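Local atomic coordinates of 6-O-methylguanine DNA methyltransferase (Enterococcus faecalis, PDB entry 2B6C), a protein that is of unknown function but probably takes part in the repair of alkylated DNA. Residues E59-A62 / Y63-T67; L183-Y186 / S187-N190. All blocks are in the same frame, centred on the assembly; numbering follows the deposited sequence.

Both contacts are local, each made by neighbouring turns of one chain in an all-helical protein of the DNA alkylation repair family. Contact 1 lies toward the C-terminal part of helix 53-65 and runs into the loop after it; contact 2 follows helix 173-186 through its C-terminal end to the start of helix 191-200. They lie on opposite sides of the chain's centre, their own centres 35 Å apart and their nearest atoms about 22 Å apart. Both pair side chains that bridge a turn: a water joins Glu-59 to Tyr-63 in contact 1, and Lys-188 grips Gln-185 in contact 2. The sulfate, probably from the crystallisation liquor, belongs to contact 2 alone, where Arg-184 and Lys-188 reach it.

Contact 1: residues E59-A62 / Y63-T67; sequences EIEA and YYQKT
With CG anti to the carbonyl carbon in both Glu-59 (chi1 -69°) and Tyr-63 (chi1 -78°), the two side chains run side by side in the same direction, an i to i+4 pairing along an alpha-helix of this all-helical fold. Glu-59 OE1 lies 3.3 Å from Tyr-63 CE2, and a single water closes the gap beyond: it donates to Glu-59 OE1 at 2.7 Å and hydrogen-bonds Tyr-63 OH at the same distance. The Tyr-63 hydroxyl is also hydrogen-bonded to Leu-7 N, in the segment before helix 13-22. The backbone bond Tyr-63 N to Glu-59 O (2.9 Å) belongs to the same turn; that carbonyl oxygen sits at the ring edge, 3.2 Å from Tyr-63 CD2. In the second i to i+4 pair, Glu-61 and Gln-65 both bend at chi2, and Gln-65 NE2 makes only weak bonds to the carboxylate, 3.2 Å to Glu-61 OE2. Their outside partners are Tyr-97 OH for Glu-61 OE1 and Gln-100 OE1 for Gln-65 NE2. Lys-66 N bonds weakly to Ala-62 O at 3.3 Å. Helix 69-81 packs against this turn: Leu-78 meets Ile-60 and Tyr-63, Ala-75 meets Tyr-64, and Tyr-71 takes a cation-pi contact from Lys-66.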
ATOM      1  N   GLU B  59      -9.561 -17.361  -5.537  1.00 15.90           N
ATOM      2  CA  GLU B  59      -9.949 -17.221  -4.134  1.00 15.36           C
ATOM      3  C   GLU B  59     -11.054 -16.174  -4.010  1.00 15.20           C
ATOM      4  O   GLU B  59     -12.022 -16.353  -3.282  1.00 14.65           O
ATOM      5  CB  GLU B  59      -8.737 -16.840  -3.276  1.00 15.67           C
ATOM      6  CG  GLU B  59      -7.702 -17.949  -3.144  1.00 19.34           C
ATOM      7  CD  GLU B  59      -7.972 -18.879  -1.951  1.00 25.01           C
ATOM      8  OE1 GLU B  59      -8.837 -18.570  -1.107  1.00 24.74           O
ATOM      9  OE2 GLU B  59      -7.286 -19.911  -1.839  1.00 27.81           O
ATOM     10  N   ILE B  60     -10.921 -15.074  -4.744  1.00 15.22           N
ATOM     11  CA  ILE B  60     -11.962 -14.053  -4.721  1.00 15.26           C
ATOM     12  C   ILE B  60     -13.275 -14.693  -5.177  1.00 15.58           C
ATOM     13  O   ILE B  60     -14.311 -14.529  -4.543  1.00 15.77           O
ATOM     14  CB  ILE B  60     -11.606 -12.829  -5.589  1.00 14.69           C
ATOM     15  CG1 ILE B  60     -10.488 -12.034  -4.913  1.00 14.05           C
ATOM     16  CG2 ILE B  60     -12.840 -11.937  -5.822  1.00 12.44           C
ATOM     17  CD1 ILE B  60      -9.876 -10.957  -5.766  1.00 10.75           C
ATOM     18  N   GLU B  61     -13.212 -15.429  -6.284  1.00 15.28           N
ATOM     19  CA  GLU B  61     -14.373 -16.105  -6.796  1.00 14.94           C
ATOM     20  C   GLU B  61     -14.942 -17.132  -5.788  1.00 14.85           C
ATOM     21  O   GLU B  61     -16.142 -17.136  -5.551  1.00 14.72           O
ATOM     22  CB  GLU B  61     -14.072 -16.716  -8.180  1.00 14.74           C
ATOM     23  CG  GLU B  61     -15.138 -17.688  -8.703  1.00 16.82           C
ATOM     24  CD  GLU B  61     -16.477 -17.013  -9.103  1.00 23.26           C
ATOM     25  OE1 GLU B  61     -16.575 -15.756  -9.226  1.00 23.46           O
ATOM     26  OE2 GLU B  61     -17.451 -17.764  -9.327  1.00 25.30           O
ATOM     27  N   ALA B  62     -14.105 -18.005  -5.229  1.00 14.38           N
ATOM     28  CA  ALA B  62     -14.596 -18.961  -4.207  1.00 15.60           C
ATOM     29  C   ALA B  62     -15.262 -18.314  -2.981  1.00 16.61           C
ATOM     30  O   ALA B  62     -16.341 -18.752  -2.586  1.00 17.65           O
ATOM     31  CB  ALA B  62     -13.505 -19.956  -3.786  1.00 15.70           C
ATOM     32  N   TYR B  63     -14.676 -17.252  -2.410  1.00 16.88           N
ATOM     33  CA  TYR B  63     -15.334 -16.542  -1.290  1.00 16.16           C
ATOM     34  C   TYR B  63     -16.660 -15.884  -1.711  1.00 16.10           C
ATOM     35  O   TYR B  63     -17.628 -15.868  -0.946  1.00 15.44           O
ATOM     36  CB  TYR B  63     -14.401 -15.512  -0.645  1.00 16.12           C
ATOM     37  CG  TYR B  63     -13.372 -16.147   0.279  1.00 17.03           C
ATOM     38  CD1 TYR B  63     -13.725 -16.566   1.559  1.00 17.01           C
ATOM     39  CD2 TYR B  63     -12.057 -16.325  -0.131  1.00 14.48           C
ATOM     40  CE1 TYR B  63     -12.801 -17.180   2.392  1.00 18.39           C
ATOM     41  CE2 TYR B  63     -11.131 -16.923   0.673  1.00 16.36           C
ATOM     42  CZ  TYR B  63     -11.500 -17.354   1.946  1.00 17.77           C
ATOM     43  OH  TYR B  63     -10.569 -17.946   2.768  1.00 17.41           O
ATOM     44  N   TYR B  64     -16.713 -15.346  -2.931  1.00 16.09           N
ATOM     45  CA  TYR B  64     -17.919 -14.655  -3.380  1.00 14.85           C
ATOM     46  C   TYR B  64     -19.063 -15.643  -3.523  1.00 15.81           C
ATOM     47  O   TYR B  64     -20.209 -15.323  -3.257  1.00 15.44           O
ATOM     48  CB  TYR B  64     -17.680 -13.914  -4.704  1.00 14.85           C
ATOM     49  CG  TYR B  64     -18.598 -12.714  -4.862  1.00 13.62           C
ATOM     50  CD1 TYR B  64     -18.280 -11.500  -4.257  1.00 12.09           C
ATOM     51  CD2 TYR B  64     -19.807 -12.812  -5.562  1.00 13.37           C
ATOM     52  CE1 TYR B  64     -19.116 -10.411  -4.377  1.00 13.91           C
ATOM     53  CE2 TYR B  64     -20.685 -11.699  -5.691  1.00 12.38           C
ATOM     54  CZ  TYR B  64     -20.317 -10.509  -5.106  1.00 13.79           C
ATOM     55  OH  TYR B  64     -21.140  -9.392  -5.192  1.00 15.77           O
ATOM     56  N   GLN B  65     -18.742 -16.882  -3.885  1.00 15.67           N
ATOM     57  CA  GLN B  65     -19.792 -17.859  -4.109  1.00 15.86           C
ATOM     58  C   GLN B  65     -20.190 -18.649  -2.836  1.00 15.65           C
ATOM     59  O   GLN B  65     -21.136 -19.423  -2.871  1.00 16.24           O
ATOM     60  CB  GLN B  65     -19.439 -18.763  -5.303  1.00 16.15           C
ATOM     61  CG  GLN B  65     -19.068 -18.001  -6.635  1.00 17.74           C
ATOM     62  CD  GLN B  65     -20.120 -16.943  -7.121  1.00 22.07           C
ATOM     63  OE1 GLN B  65     -21.329 -17.046  -6.837  1.00 21.32           O
ATOM     64  NE2 GLN B  65     -19.644 -15.934  -7.884  1.00 23.93           N
ATOM     65  N   LYS B  66     -19.508 -18.420  -1.709  1.00 14.80           N
ATOM     66  CA  LYS B  66     -19.928 -19.006  -0.439  1.00 15.33           C
ATOM     67  C   LYS B  66     -21.279 -18.405  -0.014  1.00 15.03           C
ATOM     68  O   LYS B  66     -21.627 -17.306  -0.428  1.00 13.37           O
ATOM     69  CB  LYS B  66     -18.842 -18.812   0.642  1.00 15.61           C
ATOM     70  CG  LYS B  66     -17.616 -19.716   0.441  1.00 14.54           C
ATOM     71  CD  LYS B  66     -16.452 -19.529   1.441  1.00 18.32           C
ATOM     72  CE  LYS B  66     -16.744 -20.149   2.828  1.00 23.60           C
ATOM     73  NZ  LYS B  66     -16.995 -21.669   2.879  1.00 26.14           N
ATOM     74  N   THR B  67     -22.004 -19.118   0.852  1.00 14.96           N
ATOM     75  CA  THR B  67     -23.374 -18.800   1.178  1.00 14.74           C
ATOM     76  C   THR B  67     -23.558 -17.534   1.970  1.00 15.05           C
ATOM     77  O   THR B  67     -24.373 -16.686   1.611  1.00 15.53           O
ATOM     78  CB  THR B  67     -24.025 -19.982   1.942  1.00 14.63           C
ATOM     79  OG1 THR B  67     -24.151 -21.065   1.030  1.00 14.46           O
ATOM     80  CG2 THR B  67     -25.434 -19.600   2.466  1.00 14.07           C
TER
HETATM   81  O   HOH W   1      -8.380 -18.896   1.505  1.00 23.46           O

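Contact 2: residues L183-Y186 / S187-N190; sequences LRQY and SKTN. With SO4 (sulfate ion), chain J.
Tyr-186 O accepts two backbone bonds, from Asn-190 N almost straight on (2.8 Å, 170°) and from Thr-189 N, which approaches from above the carbonyl plane at 2.9 Å. This closes the turn linking helix 173-186 to helix 191-200, two helices of what is, by family, an AlkD-like all-helical fold, and Asn-190 serves as N-cap of the second helix, its OD1 accepting from Trp-193 N. The Asn-190 side chain lies beside that of Tyr-186: CB makes an off-centre CH-pi contact, 4.1 Å from the Tyr-186 ring centroid, and the amide is turned 63° from the ring. Tyr-186 OH finds its polar partner in Gln-157 OE1 of helix 157-166, while Thr-189 CG2 reaches Tyr-186 CE1. At the preceding turn Ser-187 OG, lying between its own N and carbonyl carbon (chi1 73°), donates back to Arg-184 O at 2.6 Å. Gln-185 O accepts Lys-188 N and also a water, which in turn is hydrogen-bonded to Thr-189 OG1.

Arg-184 and Lys-188 converge on a sulfate. Arg-184, held through NH1 by a salt bridge to Glu-210, has sulfate O4 in its guanidinium plane at the edge; Arg-184 NE makes weak bonds to both sulfate O2, short but bent (2.8 Å), and O4, longer but straight (3.4 Å). Tyr-214 OH also binds the ion. The extended chain of Lys-188 brings its ammonium to the same sulfate, where the anion would offset the two positive charges. Lys-188 NZ donates to Gln-185 OE1 at 2.8 Å and makes a weak bond to sulfate O4 at 3.4 Å.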
ATOM      1  N   LEU B 183     -23.510  14.506  -5.240  1.00 14.45           N
ATOM      2  CA  LEU B 183     -23.557  15.971  -5.145  1.00 14.17           C
ATOM      3  C   LEU B 183     -23.078  16.463  -3.792  1.00 14.34           C
ATOM      4  O   LEU B 183     -22.263  17.389  -3.726  1.00 14.40           O
ATOM      5  CB  LEU B 183     -24.946  16.508  -5.496  1.00 13.39           C
ATOM      6  CG  LEU B 183     -25.289  16.290  -6.972  1.00 13.73           C
ATOM      7  CD1 LEU B 183     -26.781  16.489  -7.211  1.00 11.60           C
ATOM      8  CD2 LEU B 183     -24.414  17.131  -7.916  1.00 14.04           C
ATOM      9  N   ARG B 184     -23.548  15.808  -2.731  1.00 14.92           N
ATOM     10  CA  ARG B 184     -23.079  16.051  -1.373  1.00 16.36           C
ATOM     11  C   ARG B 184     -21.553  15.997  -1.244  1.00 16.45           C
ATOM     12  O   ARG B 184     -20.948  16.947  -0.745  1.00 16.06           O
ATOM     13  CB  ARG B 184     -23.728  15.061  -0.410  1.00 17.13           C
ATOM     14  CG  ARG B 184     -23.458  15.269   1.051  1.00 19.01           C
ATOM     15  CD  ARG B 184     -24.162  14.145   1.720  1.00 23.81           C
ATOM     16  NE  ARG B 184     -24.286  14.269   3.151  1.00 28.49           N
ATOM     17  CZ  ARG B 184     -25.427  14.430   3.821  1.00 29.25           C
ATOM     18  NH1 ARG B 184     -26.593  14.589   3.204  1.00 30.74           N
ATOM     19  NH2 ARG B 184     -25.387  14.481   5.136  1.00 29.86           N
ATOM     20  N   GLN B 185     -20.942  14.910  -1.713  1.00 16.63           N
ATOM     21  CA  GLN B 185     -19.481  14.744  -1.641  1.00 16.60           C
ATOM     22  C   GLN B 185     -18.734  15.768  -2.470  1.00 16.50           C
ATOM     23  O   GLN B 185     -17.736  16.370  -2.002  1.00 15.95           O
ATOM     24  CB  GLN B 185     -19.068  13.343  -2.130  1.00 17.84           C
ATOM     25  CG  GLN B 185     -19.275  12.226  -1.097  1.00 18.06           C
ATOM     26  CD  GLN B 185     -18.505  12.504   0.188  1.00 21.78           C
ATOM     27  OE1 GLN B 185     -19.101  12.753   1.229  1.00 23.41           O
ATOM     28  NE2 GLN B 185     -17.169  12.435   0.115  1.00 22.46           N
ATOM     29  N   TYR B 186     -19.171  15.937  -3.720  1.00 15.73           N
ATOM     30  CA  TYR B 186     -18.490  16.883  -4.583  1.00 16.09           C
ATOM     31  C   TYR B 186     -18.625  18.344  -4.103  1.00 15.66           C
ATOM     32  O   TYR B 186     -17.687  19.145  -4.286  1.00 16.18           O
ATOM     33  CB  TYR B 186     -18.875  16.703  -6.051  1.00 16.66           C
ATOM     34  CG  TYR B 186     -17.977  17.481  -6.973  1.00 17.49           C
ATOM     35  CD1 TYR B 186     -16.574  17.422  -6.824  1.00 16.44           C
ATOM     36  CD2 TYR B 186     -18.516  18.282  -7.995  1.00 16.15           C
ATOM     37  CE1 TYR B 186     -15.731  18.151  -7.655  1.00 18.02           C
ATOM     38  CE2 TYR B 186     -17.667  19.027  -8.846  1.00 18.08           C
ATOM     39  CZ  TYR B 186     -16.281  18.944  -8.666  1.00 17.29           C
ATOM     40  OH  TYR B 186     -15.450  19.663  -9.487  1.00 19.85           O
ATOM     41  N   SER B 187     -19.736  18.686  -3.447  1.00 13.91           N
ATOM     42  CA  SER B 187     -19.886  20.047  -2.877  1.00 13.70           C
ATOM     43  C   SER B 187     -18.829  20.419  -1.837  1.00 13.09           C
ATOM     44  O   SER B 187     -18.631  21.599  -1.528  1.00 11.13           O
ATOM     45  CB  SER B 187     -21.276  20.250  -2.270  1.00 12.46           C
ATOM     46  OG  SER B 187     -21.388  19.528  -1.055  1.00 14.39           O
ATOM     47  N   LYS B 188     -18.171  19.415  -1.264  1.00 13.49           N
ATOM     48  CA  LYS B 188     -17.102  19.696  -0.278  1.00 14.80           C
ATOM     49  C   LYS B 188     -15.863  20.273  -0.950  1.00 13.91           C
ATOM     50  O   LYS B 188     -14.999  20.840  -0.297  1.00 14.22           O
ATOM     51  CB  LYS B 188     -16.732  18.430   0.505  1.00 14.17           C
ATOM     52  CG  LYS B 188     -17.924  17.837   1.298  1.00 16.62           C
ATOM     53  CD  LYS B 188     -17.518  16.510   1.957  1.00 16.49           C
ATOM     54  CE  LYS B 188     -18.737  15.796   2.519  1.00 20.91           C
ATOM     55  NZ  LYS B 188     -18.381  14.524   3.222  1.00 17.70           N
ATOM     56  N   THR B 189     -15.812  20.099  -2.264  1.00 14.59           N
ATOM     57  CA  THR B 189     -14.700  20.472  -3.122  1.00 15.53           C
ATOM     58  C   THR B 189     -15.104  21.669  -3.970  1.00 15.58           C
ATOM     59  O   THR B 189     -14.345  22.643  -4.071  1.00 16.21           O
ATOM     60  CB  THR B 189     -14.329  19.269  -4.060  1.00 15.02           C
ATOM     61  OG1 THR B 189     -13.740  18.259  -3.272  1.00 16.00           O
ATOM     62  CG2 THR B 189     -13.356  19.657  -5.162  1.00 17.31           C
ATOM     63  N   ASN B 190     -16.273  21.573  -4.603  1.00 15.00           N
ATOM     64  CA  ASN B 190     -16.733  22.612  -5.530  1.00 15.44           C
ATOM     65  C   ASN B 190     -18.187  22.979  -5.304  1.00 14.97           C
ATOM     66  O   ASN B 190     -19.064  22.533  -6.069  1.00 14.89           O
ATOM     67  CB  ASN B 190     -16.505  22.177  -6.984  1.00 15.43           C
ATOM     68  CG  ASN B 190     -16.441  23.383  -7.967  1.00 17.43           C
ATOM     69  OD1 ASN B 190     -16.955  24.510  -7.695  1.00 11.84           O
ATOM     70  ND2 ASN B 190     -15.790  23.146  -9.113  1.00 17.76           N
TER
HETATM   71  S   SO4 J 403     -21.606  13.050   5.403  1.00 60.46           S
HETATM   72  O1  SO4 J 403     -21.416  13.046   6.843  1.00 60.36           O
HETATM   73  O2  SO4 J 403     -22.979  12.659   5.094  1.00 61.07           O
HETATM   74  O3  SO4 J 403     -20.695  12.063   4.831  1.00 61.09           O
HETATM   75  O4  SO4 J 403     -21.358  14.374   4.840  1.00 60.21           O
HETATM   76  O   HOH W   2     -15.198  16.091  -2.385  1.00 16.78           O
HETATM   77  O   HOH W   3     -15.358  13.046   2.454  1.00 31.08           O